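Local coordinates for protein beta-1,3-1,4-glucanase (Caldicellulosiruptor sp. F32, PDB 5H4R) that probably hydrolyses mixed-linkage beta-1,3-1,4-glucans such as lichenan, as a family 5 glycoside hydrolase built on a TIM barrel, at residues E69-Y72 and E73-W76; K116-L119 and D120-Q124; H142-P146 and G147-P151; V79-T82 and K83-D87. The protein carries 1 engineered substitution. All blocks are in the same frame, centred on the assembly; numbering follows the deposited sequence.

Contact 1 (E69-Y72 and E73-W76). With BGC (beta-D-glucopyranose), chain B.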
loop_
_atom_site.group_PDB
_atom_site.type_symbol
_atom_site.label_atom_id
_atom_site.label_comp_id
_atom_site.label_asym_id
_atom_site.label_seq_id
_atom_site.Cartn_x
_atom_site.Cartn_y
_atom_site.Cartn_z
ATOM N N GLU A 69 23.334 8.838 -0.061
ATOM C CA GLU A 69 21.968 8.577 0.388
ATOM C C GLU A 69 21.195 7.699 -0.583
ATOM O O GLU A 69 20.198 7.101 -0.185
ATOM C CB GLU A 69 21.192 9.884 0.596
ATOM C CG GLU A 69 20.813 10.583 -0.692
ATOM C CD GLU A 69 20.122 11.887 -0.454
ATOM O OE1 GLU A 69 19.111 11.899 0.278
ATOM O OE2 GLU A 69 20.587 12.900 -1.004
ATOM N N LEU A 70 21.617 7.599 -1.845
ATOM C CA LEU A 70 20.896 6.735 -2.765
ATOM C C LEU A 70 21.012 5.268 -2.376
ATOM O O LEU A 70 20.175 4.465 -2.792
ATOM C CB LEU A 70 21.388 6.957 -4.195
ATOM C CG LEU A 70 21.120 8.321 -4.826
ATOM C CD1 LEU A 70 21.348 8.237 -6.325
ATOM C CD2 LEU A 70 19.729 8.799 -4.553
ATOM N N LEU A 71 22.016 4.900 -1.571
ATOM C CA LEU A 71 22.146 3.520 -1.126
ATOM C C LEU A 71 21.031 3.090 -0.176
ATOM O O LEU A 71 20.911 1.895 0.100
ATOM C CB LEU A 71 23.533 3.326 -0.492
ATOM C CG LEU A 71 24.682 3.479 -1.494
ATOM C CD1 LEU A 71 26.040 3.498 -0.809
ATOM C CD2 LEU A 71 24.651 2.388 -2.530
ATOM N N TYR A 72 20.184 4.010 0.301
ATOM C CA TYR A 72 18.975 3.573 0.989
ATOM C C TYR A 72 18.129 2.686 0.082
ATOM O O TYR A 72 17.475 1.765 0.562
ATOM C CB TYR A 72 18.152 4.769 1.476
ATOM C CG TYR A 72 18.562 5.267 2.855
ATOM C CD1 TYR A 72 18.063 4.675 4.016
ATOM C CD2 TYR A 72 19.465 6.306 2.994
ATOM C CE1 TYR A 72 18.444 5.140 5.278
ATOM C CE2 TYR A 72 19.850 6.760 4.231
ATOM C CZ TYR A 72 19.357 6.175 5.372
ATOM O OH TYR A 72 19.777 6.686 6.594
ATOM N N GLU A 73 18.151 2.935 -1.232
ATOM C CA GLU A 73 17.349 2.132 -2.151
ATOM C C GLU A 73 17.652 0.645 -2.029
ATOM O O GLU A 73 16.768 -0.188 -2.263
ATOM C CB GLU A 73 17.598 2.579 -3.597
ATOM C CG GLU A 73 16.695 1.840 -4.609
ATOM C CD GLU A 73 17.023 2.117 -6.078
ATOM O OE1 GLU A 73 17.780 3.064 -6.387
ATOM O OE2 GLU A 73 16.533 1.335 -6.931
ATOM N N THR A 74 18.905 0.288 -1.738
ATOM C CA THR A 74 19.325 -1.106 -1.752
ATOM C C THR A 74 19.736 -1.633 -0.389
ATOM O O THR A 74 20.103 -2.807 -0.276
ATOM C CB THR A 74 20.475 -1.286 -2.749
ATOM O OG1 THR A 74 21.561 -0.397 -2.431
ATOM C CG2 THR A 74 19.977 -0.969 -4.137
ATOM N N ALA A 75 19.654 -0.809 0.652
ATOM C CA ALA A 75 20.118 -1.232 1.969
ATOM C C ALA A 75 19.390 -2.480 2.469
ATOM O O ALA A 75 19.973 -3.297 3.194
ATOM C CB ALA A 75 19.937 -0.099 2.971
ATOM N N TRP A 76 18.100 -2.599 2.171
ATOM C CA TRP A 76 17.305 -3.728 2.608
ATOM C C TRP A 76 17.126 -4.774 1.513
ATOM O O TRP A 76 17.347 -5.961 1.773
ATOM C CB TRP A 76 15.942 -3.239 3.124
ATOM C CG TRP A 76 16.008 -2.473 4.439
ATOM C CD1 TRP A 76 17.115 -2.199 5.192
ATOM C CD2 TRP A 76 14.900 -1.879 5.128
ATOM N NE1 TRP A 76 16.762 -1.497 6.321
ATOM C CE2 TRP A 76 15.407 -1.275 6.298
ATOM C CE3 TRP A 76 13.526 -1.794 4.863
ATOM C CZ2 TRP A 76 14.590 -0.601 7.201
ATOM C CZ3 TRP A 76 12.721 -1.124 5.763
ATOM C CH2 TRP A 76 13.250 -0.542 6.912
HETATM C C2 BGC B . 13.538 -4.945 9.573
HETATM C C3 BGC B . 15.005 -4.518 9.607
HETATM C C4 BGC B . 15.711 -5.200 8.456
HETATM C C5 BGC B . 14.959 -4.934 7.139
HETATM C C6 BGC B . 15.665 -5.589 5.968
HETATM C C1 BGC B . 12.918 -4.706 8.195
HETATM O O2 BGC B . 12.869 -4.173 10.565
HETATM O O3 BGC B . 15.594 -4.930 10.858
HETATM O O4 BGC B . 17.018 -4.642 8.402
HETATM O O5 BGC B . 13.644 -5.480 7.252
HETATM O O6 BGC B . 15.699 -6.985 6.208
HETATM O O HOH W 1 20.301 3.574 -5.535
HETATM O O HOH W 2 22.930 -0.085 0.586
HETATM O O HOH W 3 16.437 -0.978 0.580
#

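Contact 2 (K116-L119 and D120-Q124)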
loop_
_atom_site.group_PDB
_atom_site.type_symbol
_atom_site.label_atom_id
_atom_site.label_comp_id
_atom_site.label_asym_id
_atom_site.label_seq_id
_atom_site.Cartn_x
_atom_site.Cartn_y
_atom_site.Cartn_z
ATOM N N LYS A 116 17.462 16.614 -3.992
ATOM C CA LYS A 116 17.221 16.487 -5.424
ATOM C C LYS A 116 17.643 15.116 -5.947
ATOM O O LYS A 116 16.939 14.532 -6.776
ATOM C CB LYS A 116 17.944 17.586 -6.186
ATOM C CG LYS A 116 17.588 17.602 -7.664
ATOM C CD LYS A 116 18.261 18.769 -8.387
ATOM C CE LYS A 116 17.976 18.743 -9.884
ATOM N NZ LYS A 116 18.480 17.498 -10.536
ATOM N N ARG A 117 18.791 14.592 -5.492
ATOM C CA ARG A 117 19.254 13.308 -6.013
ATOM C C ARG A 117 18.269 12.205 -5.679
ATOM O O ARG A 117 17.998 11.329 -6.504
ATOM C CB ARG A 117 20.646 12.967 -5.464
ATOM C CG ARG A 117 21.718 13.835 -6.060
ATOM C CD ARG A 117 23.090 13.464 -5.558
ATOM N NE ARG A 117 23.528 12.148 -6.025
ATOM C CZ ARG A 117 23.757 11.092 -5.242
ATOM N NH1 ARG A 117 23.600 11.169 -3.931
ATOM N NH2 ARG A 117 24.173 9.953 -5.776
ATOM N N TRP A 118 17.676 12.269 -4.497
ATOM C CA TRP A 118 16.714 11.250 -4.090
ATOM C C TRP A 118 15.439 11.334 -4.918
ATOM O O TRP A 118 14.956 10.325 -5.451
ATOM C CB TRP A 118 16.416 11.408 -2.607
ATOM C CG TRP A 118 15.468 10.384 -2.047
ATOM C CD1 TRP A 118 14.190 10.594 -1.639
ATOM C CD2 TRP A 118 15.744 8.993 -1.793
ATOM N NE1 TRP A 118 13.652 9.433 -1.157
ATOM C CE2 TRP A 118 14.582 8.436 -1.240
ATOM C CE3 TRP A 118 16.867 8.173 -1.979
ATOM C CZ2 TRP A 118 14.496 7.082 -0.874
ATOM C CZ3 TRP A 118 16.782 6.841 -1.622
ATOM C CH2 TRP A 118 15.610 6.318 -1.060
ATOM N N LEU A 119 14.867 12.534 -5.036
ATOM C CA LEU A 119 13.636 12.678 -5.803
ATOM C C LEU A 119 13.860 12.347 -7.278
ATOM O O LEU A 119 13.010 11.704 -7.914
ATOM C CB LEU A 119 13.093 14.098 -5.634
ATOM C CG LEU A 119 11.736 14.401 -6.290
ATOM C CD1 LEU A 119 10.650 13.436 -5.841
ATOM C CD2 LEU A 119 11.357 15.806 -5.931
ATOM N N ASP A 120 15.020 12.727 -7.821
ATOM C CA ASP A 120 15.384 12.355 -9.187
ATOM C C ASP A 120 15.405 10.836 -9.370
ATOM O O ASP A 120 14.933 10.316 -10.388
ATOM C CB ASP A 120 16.765 12.908 -9.554
ATOM C CG ASP A 120 16.811 14.425 -9.735
ATOM O OD1 ASP A 120 15.773 15.119 -9.729
ATOM O OD2 ASP A 120 17.943 14.931 -9.935
ATOM N N ARG A 121 15.978 10.108 -8.406
ATOM C CA ARG A 121 16.047 8.650 -8.528
ATOM C C ARG A 121 14.659 8.014 -8.439
ATOM O O ARG A 121 14.338 7.110 -9.220
ATOM C CB ARG A 121 16.995 8.083 -7.470
ATOM C CG ARG A 121 17.065 6.547 -7.464
ATOM C CD ARG A 121 17.539 5.935 -8.796
ATOM N NE ARG A 121 17.408 4.482 -8.727
ATOM C CZ ARG A 121 17.231 3.680 -9.772
ATOM N NH1 ARG A 121 17.228 4.161 -11.015
ATOM N NH2 ARG A 121 17.082 2.379 -9.573
ATOM N N VAL A 122 13.824 8.465 -7.496
ATOM C CA VAL A 122 12.446 7.987 -7.412
ATOM C C VAL A 122 11.741 8.202 -8.741
ATOM O O VAL A 122 11.029 7.324 -9.240
ATOM C CB VAL A 122 11.707 8.695 -6.260
ATOM C CG1 VAL A 122 10.227 8.367 -6.302
ATOM C CG2 VAL A 122 12.304 8.260 -4.908
ATOM N N GLN A 123 11.937 9.374 -9.342
ATOM C CA GLN A 123 11.272 9.678 -10.612
ATOM C C GLN A 123 11.745 8.755 -11.727
ATOM O O GLN A 123 10.962 8.367 -12.607
ATOM C CB GLN A 123 11.513 11.140 -10.976
ATOM C CG GLN A 123 10.810 11.563 -12.250
ATOM C CD GLN A 123 10.973 13.032 -12.585
ATOM O OE1 GLN A 123 11.967 13.682 -12.212
ATOM N NE2 GLN A 123 10.002 13.571 -13.326
ATOM N N GLN A 124 13.029 8.403 -11.719
ATOM C CA GLN A 124 13.539 7.463 -12.708
ATOM C C GLN A 124 12.787 6.141 -12.640
ATOM O O GLN A 124 12.451 5.556 -13.673
ATOM C CB GLN A 124 15.023 7.253 -12.468
ATOM C CG GLN A 124 15.735 6.466 -13.499
ATOM C CD GLN A 124 17.230 6.661 -13.359
ATOM O OE1 GLN A 124 17.759 6.787 -12.234
ATOM N NE2 GLN A 124 17.918 6.729 -14.494
HETATM O O HOH W 4 15.775 16.807 -11.827
#

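Contact 3 (H142-P146 and G147-P151). With BGC (beta-D-glucopyranose), chain C.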
loop_
_atom_site.group_PDB
_atom_site.type_symbol
_atom_site.label_atom_id
_atom_site.label_comp_id
_atom_site.label_asym_id
_atom_site.label_seq_id
_atom_site.Cartn_x
_atom_site.Cartn_y
_atom_site.Cartn_z
ATOM N N HIS A 142 7.754 5.062 5.815
ATOM C CA HIS A 142 8.240 4.922 7.201
ATOM C C HIS A 142 8.761 6.252 7.738
ATOM O O HIS A 142 9.918 6.378 8.145
ATOM C CB HIS A 142 9.347 3.882 7.340
ATOM C CG HIS A 142 8.953 2.475 7.046
ATOM N ND1 HIS A 142 7.850 1.858 7.605
ATOM C CD2 HIS A 142 9.564 1.532 6.283
ATOM C CE1 HIS A 142 7.782 0.608 7.168
ATOM N NE2 HIS A 142 8.818 0.384 6.377
ATOM N N ASP A 143 7.859 7.235 7.774
ATOM C CA ASP A 143 8.122 8.570 8.289
ATOM C C ASP A 143 7.249 8.884 9.501
ATOM O O ASP A 143 6.985 10.048 9.799
ATOM C CB ASP A 143 7.887 9.625 7.208
ATOM C CG ASP A 143 8.865 9.523 6.046
ATOM O OD1 ASP A 143 9.947 8.945 6.217
ATOM O OD2 ASP A 143 8.566 10.092 4.972
ATOM N N ILE A 144 6.808 7.863 10.235
ATOM C CA ILE A 144 5.835 8.056 11.308
ATOM C C ILE A 144 6.635 8.227 12.600
ATOM O O ILE A 144 6.941 7.270 13.315
ATOM C CB ILE A 144 4.828 6.911 11.377
ATOM C CG1 ILE A 144 4.254 6.613 9.981
ATOM C CG2 ILE A 144 3.723 7.238 12.391
ATOM C CD1 ILE A 144 3.524 7.783 9.307
ATOM N N MET A 145 6.971 9.476 12.905
ATOM C CA MET A 145 7.761 9.796 14.084
ATOM C C MET A 145 7.561 11.266 14.414
ATOM O O MET A 145 7.335 12.080 13.510
ATOM C CB MET A 145 9.245 9.477 13.845
ATOM C CG MET A 145 9.737 9.800 12.465
ATOM S SD MET A 145 11.236 8.884 11.969
ATOM C CE MET A 145 12.339 9.608 13.152
ATOM N N PRO A 146 7.644 11.638 15.684
ATOM C CA PRO A 146 7.546 13.052 16.038
ATOM C C PRO A 146 8.591 13.868 15.285
ATOM O O PRO A 146 9.742 13.465 15.148
ATOM C CB PRO A 146 7.789 13.052 17.551
ATOM C CG PRO A 146 7.371 11.671 17.988
ATOM C CD PRO A 146 7.816 10.780 16.873
ATOM N N GLY A 147 8.171 15.010 14.764
ATOM C CA GLY A 147 9.036 15.820 13.946
ATOM C C GLY A 147 8.853 15.607 12.463
ATOM O O GLY A 147 9.258 16.471 11.677
ATOM N N TYR A 148 8.254 14.478 12.065
ATOM C CA TYR A 148 7.856 14.265 10.679
ATOM C C TYR A 148 6.342 14.092 10.689
ATOM O O TYR A 148 5.634 15.030 11.062
ATOM C CB TYR A 148 8.673 13.131 10.053
ATOM C CG TYR A 148 10.157 13.422 10.103
ATOM C CD1 TYR A 148 10.722 14.373 9.267
ATOM C CD2 TYR A 148 10.984 12.768 10.991
ATOM C CE1 TYR A 148 12.076 14.667 9.326
ATOM C CE2 TYR A 148 12.346 13.049 11.043
ATOM C CZ TYR A 148 12.876 13.998 10.211
ATOM O OH TYR A 148 14.229 14.292 10.257
ATOM N N TYR A 149 5.821 12.924 10.298
ATOM C CA TYR A 149 4.378 12.650 10.336
ATOM C C TYR A 149 4.064 11.998 11.680
ATOM O O TYR A 149 4.534 10.890 11.962
ATOM C CB TYR A 149 3.952 11.742 9.173
ATOM C CG TYR A 149 2.452 11.559 9.041
ATOM C CD1 TYR A 149 1.718 10.906 10.026
ATOM C CD2 TYR A 149 1.759 12.074 7.937
ATOM C CE1 TYR A 149 0.352 10.753 9.921
ATOM C CE2 TYR A 149 0.393 11.914 7.827
ATOM C CZ TYR A 149 -0.298 11.250 8.813
ATOM O OH TYR A 149 -1.662 11.100 8.692
ATOM N N TYR A 150 3.302 12.684 12.527
ATOM C CA TYR A 150 2.861 12.035 13.755
ATOM C C TYR A 150 1.439 12.479 14.110
ATOM O O TYR A 150 1.188 13.678 14.306
ATOM C CB TYR A 150 3.827 12.313 14.913
ATOM C CG TYR A 150 3.808 11.212 15.938
ATOM C CD1 TYR A 150 4.346 9.950 15.641
ATOM C CD2 TYR A 150 3.195 11.390 17.176
ATOM C CE1 TYR A 150 4.314 8.924 16.559
ATOM C CE2 TYR A 150 3.149 10.373 18.095
ATOM C CZ TYR A 150 3.718 9.141 17.791
ATOM O OH TYR A 150 3.630 8.154 18.739
ATOM N N PRO A 151 0.476 11.540 14.229
ATOM C CA PRO A 151 -0.943 11.943 14.330
ATOM C C PRO A 151 -1.458 12.129 15.752
ATOM O O PRO A 151 -2.264 11.341 16.264
ATOM C CB PRO A 151 -1.650 10.790 13.620
ATOM C CG PRO A 151 -0.821 9.582 14.014
ATOM C CD PRO A 151 0.608 10.083 13.986
HETATM C C2 BGC C . 9.009 -5.608 5.609
HETATM C C3 BGC C . 10.107 -6.002 6.587
HETATM C C4 BGC C . 10.739 -4.739 7.170
HETATM C C5 BGC C . 9.657 -3.832 7.764
HETATM C C6 BGC C . 10.215 -2.503 8.249
HETATM C C1 BGC C . 8.007 -4.719 6.327
HETATM O O2 BGC C . 8.374 -6.795 5.120
HETATM O O3 BGC C . 11.071 -6.769 5.851
HETATM O O4 BGC C . 11.584 -5.155 8.255
HETATM O O5 BGC C . 8.686 -3.550 6.789
HETATM O O6 BGC C . 9.200 -1.816 9.016
#

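Contact 4 (V79-T82 and K83-D87)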
loop_
_atom_site.group_PDB
_atom_site.type_symbol
_atom_site.label_atom_id
_atom_site.label_comp_id
_atom_site.label_asym_id
_atom_site.label_seq_id
_atom_site.Cartn_x
_atom_site.Cartn_y
_atom_site.Cartn_z
ATOM N N VAL A 79 19.360 -4.901 -4.164
ATOM C CA VAL A 79 19.454 -4.907 -5.626
ATOM C C VAL A 79 18.894 -3.595 -6.148
ATOM O O VAL A 79 17.775 -3.225 -5.810
ATOM C CB VAL A 79 18.674 -6.088 -6.251
ATOM C CG1 VAL A 79 18.806 -6.092 -7.777
ATOM C CG2 VAL A 79 19.123 -7.431 -5.686
ATOM N N LYS A 80 19.674 -2.876 -6.961
ATOM C CA LYS A 80 19.193 -1.612 -7.494
ATOM C C LYS A 80 18.127 -1.858 -8.551
ATOM O O LYS A 80 18.257 -2.753 -9.387
ATOM C CB LYS A 80 20.355 -0.809 -8.080
ATOM C CG LYS A 80 19.965 0.614 -8.527
ATOM C CD LYS A 80 21.155 1.427 -8.959
ATOM C CE LYS A 80 20.731 2.824 -9.423
ATOM N NZ LYS A 80 21.913 3.641 -9.811
ATOM N N THR A 81 17.061 -1.072 -8.483
ATOM C CA THR A 81 15.936 -1.226 -9.398
ATOM C C THR A 81 16.339 -0.876 -10.821
ATOM O O THR A 81 17.094 0.079 -11.065
ATOM C CB THR A 81 14.761 -0.340 -8.966
ATOM O OG1 THR A 81 14.519 -0.492 -7.569
ATOM C CG2 THR A 81 13.510 -0.731 -9.687
ATOM N N THR A 82 15.824 -1.648 -11.776
ATOM C CA THR A 82 16.129 -1.441 -13.184
ATOM C C THR A 82 14.853 -1.470 -14.003
ATOM O O THR A 82 13.827 -1.999 -13.565
ATOM C CB THR A 82 17.063 -2.509 -13.725
ATOM O OG1 THR A 82 16.365 -3.756 -13.716
ATOM C CG2 THR A 82 18.339 -2.601 -12.908
ATOM N N LYS A 83 14.943 -0.933 -15.230
ATOM C CA LYS A 83 13.803 -1.036 -16.139
ATOM C C LYS A 83 13.493 -2.494 -16.470
ATOM O O LYS A 83 12.321 -2.886 -16.540
ATOM C CB LYS A 83 14.025 -0.227 -17.419
ATOM C CG LYS A 83 12.673 -0.062 -18.153
ATOM C CD LYS A 83 12.749 0.694 -19.445
ATOM C CE LYS A 83 11.378 0.685 -20.106
ATOM N NZ LYS A 83 10.984 -0.664 -20.610
ATOM N N GLN A 84 14.526 -3.329 -16.632
ATOM C CA GLN A 84 14.271 -4.739 -16.916
ATOM C C GLN A 84 13.461 -5.380 -15.794
ATOM O O GLN A 84 12.595 -6.223 -16.038
ATOM C CB GLN A 84 15.598 -5.483 -17.129
ATOM C CG GLN A 84 15.431 -6.905 -17.615
ATOM C CD GLN A 84 16.763 -7.631 -17.827
ATOM O OE1 GLN A 84 17.836 -7.089 -17.561
ATOM N NE2 GLN A 84 16.688 -8.866 -18.313
ATOM N N MET A 85 13.732 -4.998 -14.559
ATOM C CA MET A 85 12.982 -5.549 -13.438
ATOM C C MET A 85 11.509 -5.180 -13.528
ATOM O O MET A 85 10.630 -6.029 -13.362
ATOM C CB MET A 85 13.593 -5.031 -12.145
ATOM C CG MET A 85 12.979 -5.581 -10.890
ATOM S SD MET A 85 13.708 -4.768 -9.454
ATOM C CE MET A 85 15.408 -5.042 -9.737
ATOM N N ILE A 86 11.214 -3.907 -13.793
ATOM C CA ILE A 86 9.819 -3.501 -13.902
ATOM C C ILE A 86 9.170 -4.152 -15.121
ATOM O O ILE A 86 7.998 -4.544 -15.078
ATOM C CB ILE A 86 9.722 -1.969 -13.932
ATOM C CG1 ILE A 86 10.443 -1.364 -12.711
ATOM C CG2 ILE A 86 8.264 -1.516 -14.011
ATOM C CD1 ILE A 86 10.028 -1.969 -11.399
ATOM N N ASP A 87 9.912 -4.275 -16.226
ATOM C CA ASP A 87 9.420 -5.014 -17.394
ATOM C C ASP A 87 8.995 -6.427 -17.017
ATOM O O ASP A 87 7.982 -6.938 -17.508
ATOM C CB ASP A 87 10.497 -5.132 -18.462
ATOM C CG ASP A 87 10.882 -3.816 -19.123
ATOM O OD1 ASP A 87 10.209 -2.771 -18.962
ATOM O OD2 ASP A 87 11.900 -3.865 -19.849
#

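Contact 1 (E69-Y72 and E73-W76)
The distinguishing feature here is that the amides of E73 and T74 meet the carbonyls of L70 and L71 from well above their planes, each bond spanning three residues. E73 N donates to L70 O at 3.0 Å, 46° out of the carbonyl plane; T74 N lies 65° out of that of L71 O, at 3.2 Å. The bond from A75 N to Y72 O is weak, at 3.4 Å. Residues 69-71 form a 3-10 segment, and what follows is a short, weakly bonded helix. A water bridges backbone and side chain, donating to both L70 O and E73 OE1 (2.7 Å to the latter). E73 has CG anti to its backbone N (chi1 -176°) and an extended chain, which carries the carboxylate away from the turn to T81 OG1 and R121 NE. A second water donates to L71 O and is weakly bonded to T74 OG1, whose side chain passes L71 CD2 at 4.2 Å. At the end of the turn, W76 offers one indole face to the chain B glucose: C5 of the sugar sits over the middle of the ring system, and C6 is 3.5 Å from W76 CG. W76 thus forms a flat platform of the glycan pocket. Y72 also packs against F61, its OH bonded to F61 O. The segment follows barrel strand 50-53 through a loop and lies against helix 116-131, where E69, L70 and Y72 all touch W118.

Contact 2 (K116-L119 and D120-Q124)
K116 and D120 form an i to i+4 salt bridge on the first turns of helix 116-131, which leads into barrel strand 135-139. D120 OD2 accepts K116 NZ on its syn lone pair, at 2.7 Å. The lysine chain runs extended and then bends at its last torsion (chi4 -61°), turning the ammonium group onto the carboxylate. One water closes the pair into a ring, accepting from K116 NZ at 3.1 Å and donating to D120 OD1 at 2.7 Å. Regular alpha-helical bonds run beneath: V122 N to W118 O is 3.0 Å with an N-H...O angle of 173°, and D120 N to K116 O is 2.8 Å. On the buried side, V122 CG2 lies over one face of the W118 indole, 4.1 Å above its plane and displaced toward the rim. H106 stacks on W118 as well. Nearby on the helix, R121 NH1 donates to Q124 OE1, which lies in the guanidinium plane (5° out), while NH2 reaches T81 O. Since D120 OD1 also pairs with R173, the carboxylate sits between two cations and a water. Such surroundings should favour its ionised form and tie this helix to the neighbouring helix 156-173.

Contact 3 (H142-P146 and G147-P151)
I144 and Y149 form a single backbone bridge across a tight loop that follows barrel strand 135-139 and precedes helix 156-173. Two bonds define the closure. Y149 N donates to D143 O at 3.1 Å, approaching nearly along the C=O axis, whereas the return bond from M145 N to Y149 O is bent and weak. Beyond the bridge a type II turn runs from M145 to Y148, closed by Y148 N to M145 O at 2.9 Å. With positive phi (97°) at G147, a side chain would collide with the carbonyl oxygen of P146.

Three tyrosines pack against I144, M145 and P146. P146 CG stands over the centre of the Y150 ring, 4.1 Å from its centroid and 7° off the normal, a CH-pi contact. M145 CG lies at the edge of the Y148 ring, 3.5 Å from CD2; with chi1 at 38° the methionine runs alongside the tyrosine, and its sulfur makes an oblique Met-aromatic contact. I144 CD1 meets Y149 CD1 at 3.7 Å. Beyond the loop, D143 bonds H104 and Y162, and Y150 OH reaches T192 N. At the inner end, H142 CE1 comes within 3.4 Å of O6 of the chain C glucose. This is a barrel strand-to-helix loop, folded by a type II turn, with H142, near its start, in the glycan pocket.

Contact 4 (V79-T82 and K83-D87)
T82 and M85 meet with no aromatic ring between them, and the flat groups here are amide, carboxylate and peptide planes. The D87 carboxylate takes K83 NZ on the syn lone pair of OD1 at 2.8 Å, a salt bridge within the helix; N132 also bonds OD1. The carbonyl of T82 receives I86 N at 3.2 Å, only 19° from its plane. T82 is the N-cap of helix 83-91. Its OG1 sits between the backbone N and the carbonyl carbon (chi1 67°), and from there accepts from M85 N at 3.0 Å with an N-H...O angle of 153°. The side chains of T82 and M85 cross at about a right angle, M85 CB being 3.4 Å from T82 OG1. M85 extends back along the preceding loop. Its SD lies 4.0 Å from T81 CG2, and its CE is 4.1 Å from V79 CG1 and 3.7 Å from K80 O. T81 CG2 also touches I86 CD1 at 4.1 Å, so the threonine methyl lies against two helix side chains. L380 and R377 touch M85 from a later loop. T82 OG1 thus caps M85 N, an amide of the first turn, while T82 O accepts the first regular i to i+4 bond, and M85 adds van der Waals contacts with V79, K80 and T81.

Contacts 1, 2 and 4 form one cluster. E73 of contact 1 links the other two: its OE1 is 2.8 Å from R121 NE of contact 2, and its OE2 is 2.8 Å from T81 OG1 of contact 4. R121 NH2 completes the triangle at 2.7 Å from T81 O. Contact 3 touches contact 1, through W76 CZ3 and H142 CD2 at 4.2 Å, but not contacts 2 or 4, whose nearest atoms are about 8 and 15 Å from it. Both W76 and H142 belong to the glycan pocket, which also holds E326 and the engineered Q188; contacts 2 and 4 lie farther off, the side chains of W118 and V79 being about 13 and 12 Å from a bound glucose.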